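Local atomic coordinates of STAS/SEC14 domain-containing protein (Shewanella loihica PV-4, PDB entry 2Q3L), a protein that is of unknown function but has a SpoIIAA-like (STAS/SEC14) fold and may associate with membranes or bind a ligand. Residues Met2-Glu14 / Phe24-Met38. Numbering follows the deposited sequence.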
loop_
_atom_site.group_PDB
_atom_site.type_symbol
_atom_site.label_atom_id
_atom_site.label_comp_id
_atom_site.label_asym_id
_atom_site.label_seq_id
_atom_site.Cartn_x
_atom_site.Cartn_y
_atom_site.Cartn_z
HETATM N N MSE A 2 -3.395 13.278 5.880
HETATM C CA MSE A 2 -3.663 11.937 6.407
HETATM C C MSE A 2 -4.790 11.267 5.588
HETATM O O MSE A 2 -5.412 11.902 4.730
HETATM C CB MSE A 2 -4.043 12.004 7.877
HETATM C CG MSE A 2 -3.261 13.046 8.731
HETATM SE SE MSE A 2 -1.436 12.657 9.260
HETATM C CE MSE A 2 -1.883 10.978 10.160
ATOM N N SER A 3 -5.043 9.985 5.866
ATOM C CA SER A 3 -6.010 9.175 5.128
ATOM C C SER A 3 -6.261 7.900 5.923
ATOM O O SER A 3 -5.351 7.376 6.499
ATOM C CB SER A 3 -5.378 8.857 3.759
ATOM O OG SER A 3 -6.177 8.051 2.918
ATOM N N SER A 4 -7.502 7.449 6.017
ATOM C CA SER A 4 -7.853 6.185 6.711
ATOM C C SER A 4 -8.850 5.360 5.877
ATOM O O SER A 4 -9.838 4.857 6.373
ATOM C CB SER A 4 -8.349 6.454 8.130
ATOM O OG SER A 4 -9.312 7.484 8.139
ATOM N N ASN A 5 -8.532 5.227 4.595
ATOM C CA ASN A 5 -9.328 4.496 3.619
ATOM C C ASN A 5 -9.530 3.001 3.929
ATOM O O ASN A 5 -8.606 2.314 4.354
ATOM C CB ASN A 5 -8.714 4.661 2.200
ATOM C CG ASN A 5 -7.151 4.252 2.100
ATOM O OD1 ASN A 5 -6.270 4.878 2.736
ATOM N ND2 ASN A 5 -6.841 3.258 1.223
ATOM N N LEU A 6 -10.747 2.512 3.733
ATOM C CA LEU A 6 -11.071 1.105 3.981
ATOM C C LEU A 6 -10.605 0.242 2.816
ATOM O O LEU A 6 -10.928 0.530 1.655
ATOM C CB LEU A 6 -12.581 0.891 4.086
ATOM C CG LEU A 6 -12.975 -0.572 4.338
ATOM C CD1 LEU A 6 -12.784 -0.911 5.808
ATOM C CD2 LEU A 6 -14.380 -0.826 3.930
ATOM N N HIS A 7 -9.933 -0.857 3.126
ATOM C CA HIS A 7 -9.488 -1.775 2.069
ATOM C C HIS A 7 -9.302 -3.164 2.605
ATOM O O HIS A 7 -9.235 -3.361 3.811
ATOM C CB HIS A 7 -8.178 -1.271 1.444
ATOM C CG HIS A 7 -7.061 -1.171 2.431
ATOM N ND1 HIS A 7 -6.091 -2.154 2.566
ATOM C CD2 HIS A 7 -6.780 -0.229 3.357
ATOM C CE1 HIS A 7 -5.249 -1.798 3.522
ATOM N NE2 HIS A 7 -5.653 -0.643 4.029
ATOM N N GLY A 8 -9.258 -4.125 1.704
ATOM C CA GLY A 8 -8.977 -5.501 2.056
ATOM C C GLY A 8 -9.507 -6.519 1.079
ATOM O O GLY A 8 -10.212 -6.194 0.132
ATOM N N ILE A 9 -9.165 -7.768 1.343
ATOM C CA ILE A 9 -9.699 -8.893 0.587
ATOM C C ILE A 9 -10.345 -9.810 1.584
ATOM O O ILE A 9 -9.723 -10.173 2.570
ATOM C CB ILE A 9 -8.624 -9.677 -0.167
ATOM C CG1 ILE A 9 -7.720 -8.722 -0.943
ATOM C CG2 ILE A 9 -9.249 -10.683 -1.079
ATOM C CD1 ILE A 9 -6.522 -9.384 -1.615
ATOM N N ALA A 10 -11.627 -10.117 1.358
ATOM C CA ALA A 10 -12.348 -11.117 2.129
ATOM C C ALA A 10 -12.274 -12.372 1.267
ATOM O O ALA A 10 -12.505 -12.286 0.071
ATOM C CB ALA A 10 -13.834 -10.724 2.312
ATOM N N ILE A 11 -11.932 -13.504 1.874
ATOM C CA ILE A 11 -11.906 -14.800 1.197
ATOM C C ILE A 11 -12.739 -15.803 1.999
ATOM O O ILE A 11 -12.664 -15.850 3.230
ATOM C CB ILE A 11 -10.473 -15.335 0.954
ATOM C CG1 ILE A 11 -10.505 -16.641 0.170
ATOM C CG2 ILE A 11 -9.681 -15.530 2.237
ATOM C CD1 ILE A 11 -9.166 -17.046 -0.340
ATOM N N GLY A 12 -13.569 -16.578 1.318
ATOM C CA GLY A 12 -14.330 -17.600 1.991
ATOM C C GLY A 12 -14.754 -18.679 1.021
ATOM O O GLY A 12 -14.576 -18.527 -0.170
ATOM N N ILE A 13 -15.307 -19.767 1.540
ATOM C CA ILE A 13 -15.817 -20.831 0.721
ATOM C C ILE A 13 -17.319 -20.767 0.908
ATOM O O ILE A 13 -17.786 -20.793 2.036
ATOM C CB ILE A 13 -15.156 -22.165 1.013
ATOM C CG1 ILE A 13 -13.680 -22.040 0.572
ATOM C CG2 ILE A 13 -15.888 -23.277 0.235
ATOM C CD1 ILE A 13 -12.791 -23.184 1.022
ATOM N N GLU A 14 -18.040 -20.561 -0.205
ATOM C CA GLU A 14 -19.493 -20.408 -0.222
ATOM C C GLU A 14 -20.161 -21.588 -0.946
ATOM O O GLU A 14 -19.510 -22.401 -1.604
ATOM C CB GLU A 14 -19.920 -19.049 -0.862
ATOM C CG GLU A 14 -19.580 -17.772 -0.025
ATOM C CD GLU A 14 -20.310 -16.449 -0.443
ATOM O OE1 GLU A 14 -20.629 -16.188 -1.630
ATOM O OE2 GLU A 14 -20.539 -15.626 0.460
ATOM N N PHE A 24 -14.199 -14.367 -3.223
ATOM C CA PHE A 24 -13.347 -13.250 -2.865
ATOM C C PHE A 24 -14.153 -11.988 -3.012
ATOM O O PHE A 24 -15.036 -11.878 -3.873
ATOM C CB PHE A 24 -12.174 -13.095 -3.831
ATOM C CG PHE A 24 -11.301 -14.300 -3.942
ATOM C CD1 PHE A 24 -11.652 -15.328 -4.774
ATOM C CD2 PHE A 24 -10.090 -14.362 -3.253
ATOM C CE1 PHE A 24 -10.844 -16.430 -4.889
ATOM C CE2 PHE A 24 -9.258 -15.460 -3.366
ATOM C CZ PHE A 24 -9.640 -16.496 -4.185
ATOM N N LYS A 25 -13.815 -11.013 -2.190
ATOM C CA LYS A 25 -14.393 -9.698 -2.296
ATOM C C LYS A 25 -13.256 -8.743 -2.002
ATOM O O LYS A 25 -12.747 -8.697 -0.878
ATOM C CB LYS A 25 -15.574 -9.451 -1.356
ATOM C CG LYS A 25 -16.140 -8.059 -1.613
ATOM C CD LYS A 25 -17.237 -7.643 -0.711
ATOM C CE LYS A 25 -17.773 -6.289 -1.241
ATOM N NZ LYS A 25 -18.835 -5.787 -0.420
ATOM N N ALA A 26 -12.879 -7.991 -3.031
ATOM C CA ALA A 26 -11.774 -7.058 -2.990
ATOM C C ALA A 26 -12.327 -5.635 -2.828
ATOM O O ALA A 26 -13.150 -5.172 -3.630
ATOM C CB ALA A 26 -10.992 -7.180 -4.247
ATOM N N VAL A 27 -11.860 -4.951 -1.783
ATOM C CA VAL A 27 -12.374 -3.629 -1.437
ATOM C C VAL A 27 -11.292 -2.568 -1.289
ATOM O O VAL A 27 -10.282 -2.781 -0.647
ATOM C CB VAL A 27 -13.119 -3.705 -0.092
ATOM C CG1 VAL A 27 -13.648 -2.339 0.301
ATOM C CG2 VAL A 27 -14.246 -4.740 -0.174
ATOM N N GLY A 28 -11.532 -1.409 -1.875
ATOM C CA GLY A 28 -10.626 -0.269 -1.741
ATOM C C GLY A 28 -9.352 -0.432 -2.524
ATOM O O GLY A 28 -9.367 -1.015 -3.590
ATOM N N LYS A 29 -8.254 0.093 -1.972
ATOM C CA LYS A 29 -6.935 0.062 -2.599
ATOM C C LYS A 29 -6.122 -1.015 -1.882
ATOM O O LYS A 29 -5.718 -0.850 -0.747
ATOM C CB LYS A 29 -6.300 1.455 -2.480
ATOM C CG LYS A 29 -4.904 1.594 -3.110
ATOM C CD LYS A 29 -4.877 1.412 -4.602
ATOM C CE LYS A 29 -3.659 2.119 -5.201
ATOM N NZ LYS A 29 -3.386 1.712 -6.588
ATOM N N LEU A 30 -5.896 -2.129 -2.576
ATOM C CA LEU A 30 -5.255 -3.309 -2.008
ATOM C C LEU A 30 -3.766 -3.084 -1.835
ATOM O O LEU A 30 -3.127 -2.442 -2.686
ATOM C CB LEU A 30 -5.491 -4.535 -2.905
ATOM C CG LEU A 30 -6.958 -4.816 -3.256
ATOM C CD1 LEU A 30 -7.035 -6.173 -4.012
ATOM C CD2 LEU A 30 -7.838 -4.893 -2.054
ATOM N N THR A 31 -3.249 -3.594 -0.714
ATOM C CA THR A 31 -1.860 -3.493 -0.362
ATOM C C THR A 31 -1.267 -4.890 -0.310
ATOM O O THR A 31 -1.981 -5.890 -0.355
ATOM C CB THR A 31 -1.675 -2.878 1.024
ATOM O OG1 THR A 31 -2.326 -3.720 1.964
ATOM C CG2 THR A 31 -2.280 -1.448 1.111
ATOM N N HIS A 32 0.053 -4.930 -0.267
ATOM C CA HIS A 32 0.781 -6.153 -0.119
ATOM C C HIS A 32 0.415 -6.907 1.193
ATOM O O HIS A 32 0.332 -8.143 1.232
ATOM C CB HIS A 32 2.261 -5.800 -0.152
ATOM C CG HIS A 32 3.150 -6.912 0.282
ATOM N ND1 HIS A 32 3.291 -8.081 -0.446
ATOM C CD2 HIS A 32 3.971 -7.029 1.354
ATOM C CE1 HIS A 32 4.154 -8.869 0.167
ATOM N NE2 HIS A 32 4.599 -8.253 1.245
ATOM N N GLU A 33 0.172 -6.146 2.250
ATOM C CA GLU A 33 -0.240 -6.680 3.530
ATOM C C GLU A 33 -1.585 -7.391 3.368
ATOM O O GLU A 33 -1.788 -8.405 3.991
ATOM C CB GLU A 33 -0.313 -5.599 4.597
ATOM C CG GLU A 33 1.066 -4.984 4.974
ATOM C CD GLU A 33 1.815 -4.184 3.830
ATOM O OE1 GLU A 33 1.156 -3.539 2.958
ATOM O OE2 GLU A 33 3.085 -4.184 3.826
ATOM N N ASP A 34 -2.461 -6.897 2.495
ATOM C CA ASP A 34 -3.753 -7.564 2.231
ATOM C C ASP A 34 -3.535 -8.910 1.564
ATOM O O ASP A 34 -4.224 -9.863 1.933
ATOM C CB ASP A 34 -4.711 -6.689 1.385
ATOM C CG ASP A 34 -5.088 -5.385 2.079
ATOM O OD1 ASP A 34 -4.949 -5.304 3.322
ATOM O OD2 ASP A 34 -5.482 -4.438 1.376
ATOM N N TYR A 35 -2.628 -8.980 0.565
ATOM C CA TYR A 35 -2.296 -10.248 -0.094
ATOM C C TYR A 35 -1.624 -11.206 0.877
ATOM O O TYR A 35 -1.850 -12.406 0.819
ATOM C CB TYR A 35 -1.470 -10.038 -1.379
ATOM C CG TYR A 35 -2.362 -9.674 -2.531
ATOM C CD1 TYR A 35 -2.770 -8.347 -2.740
ATOM C CD2 TYR A 35 -2.900 -10.659 -3.342
ATOM C CE1 TYR A 35 -3.693 -8.003 -3.789
ATOM C CE2 TYR A 35 -3.791 -10.333 -4.402
ATOM C CZ TYR A 35 -4.178 -8.999 -4.603
ATOM O OH TYR A 35 -5.036 -8.688 -5.620
ATOM N N GLU A 36 -0.777 -10.685 1.744
ATOM C CA GLU A 36 -0.195 -11.490 2.778
ATOM C C GLU A 36 -1.210 -12.095 3.738
ATOM O O GLU A 36 -1.044 -13.222 4.108
ATOM C CB GLU A 36 0.810 -10.674 3.609
ATOM C CG GLU A 36 2.118 -10.522 2.962
ATOM C CD GLU A 36 3.124 -9.907 3.909
ATOM O OE1 GLU A 36 2.734 -8.980 4.660
ATOM O OE2 GLU A 36 4.301 -10.356 3.891
ATOM N N GLN A 37 -2.206 -11.328 4.186
ATOM C CA GLN A 37 -3.243 -11.846 5.075
ATOM C C GLN A 37 -4.089 -12.945 4.428
ATOM O O GLN A 37 -4.529 -13.890 5.072
ATOM C CB GLN A 37 -4.231 -10.762 5.486
ATOM C CG GLN A 37 -3.752 -9.735 6.490
ATOM C CD GLN A 37 -4.820 -8.628 6.736
ATOM O OE1 GLN A 37 -6.046 -8.880 6.715
ATOM N NE2 GLN A 37 -4.342 -7.399 6.949
HETATM N N MSE A 38 -4.309 -12.810 3.144
HETATM C CA MSE A 38 -5.188 -13.723 2.401
HETATM C C MSE A 38 -4.515 -15.010 1.893
HETATM O O MSE A 38 -5.195 -16.002 1.578
HETATM C CB MSE A 38 -5.789 -12.894 1.229
HETATM C CG MSE A 38 -6.752 -13.631 0.296
HETATM SE SE MSE A 38 -5.758 -14.459 -1.179
HETATM C CE MSE A 38 -5.799 -13.074 -2.535
HETATM O O HOH W 1 -9.016 2.069 -0.055
HETATM O O HOH W 2 -4.658 1.275 0.902
HETATM O O HOH W 3 -6.881 -8.904 3.335
#
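H7 and D34 make the polar side-chain link between the two segments: ND1 of H7 donates to OD2 of D34 at 2.6 Å, and OD2 lies in the imidazole plane and accepts on its syn lone pair, the ring and carboxylate planes 40° apart. CG of H7 sits between the backbone N and the carbonyl carbon (chi1 60°), which brings ND1 to D34 in the first turn of helix 32-45. OD2 of D34 also accepts from T31 N, and D34 N returns a bond to T31 OG1, a capping box that suits threonine and aspartate. An alanine in place of D34 would probably leave H7 ND1 and T31 N without their acceptor and the imidazole held less firmly. H7 NE2 hydrogen-bonds to OD1 of N5 of the second subunit.

Backbone bonds pair G8 with V27 and A10 with K25 antiparallel. G8 has phi 156°, where a CB would be jammed against the preceding carbonyl; G28 has positive phi, its CA against L6 O.

On the face carrying I9, I11, F24 and A26, the CD1 methyl of I9 makes a CH-pi contact over the Y35 ring, 3.8 Å from its centroid, and lies 3.9 Å from CE of selenomethionine M38. I11 lies alongside F24, with CD1 3.4 Å from F24 CE2.

Strands 7-16 and 19-30 thus form the hairpin at the sheet edge within this chain, extended by the second subunit and covered by helix 32-45, of a SpoIIAA-like alpha/beta fold.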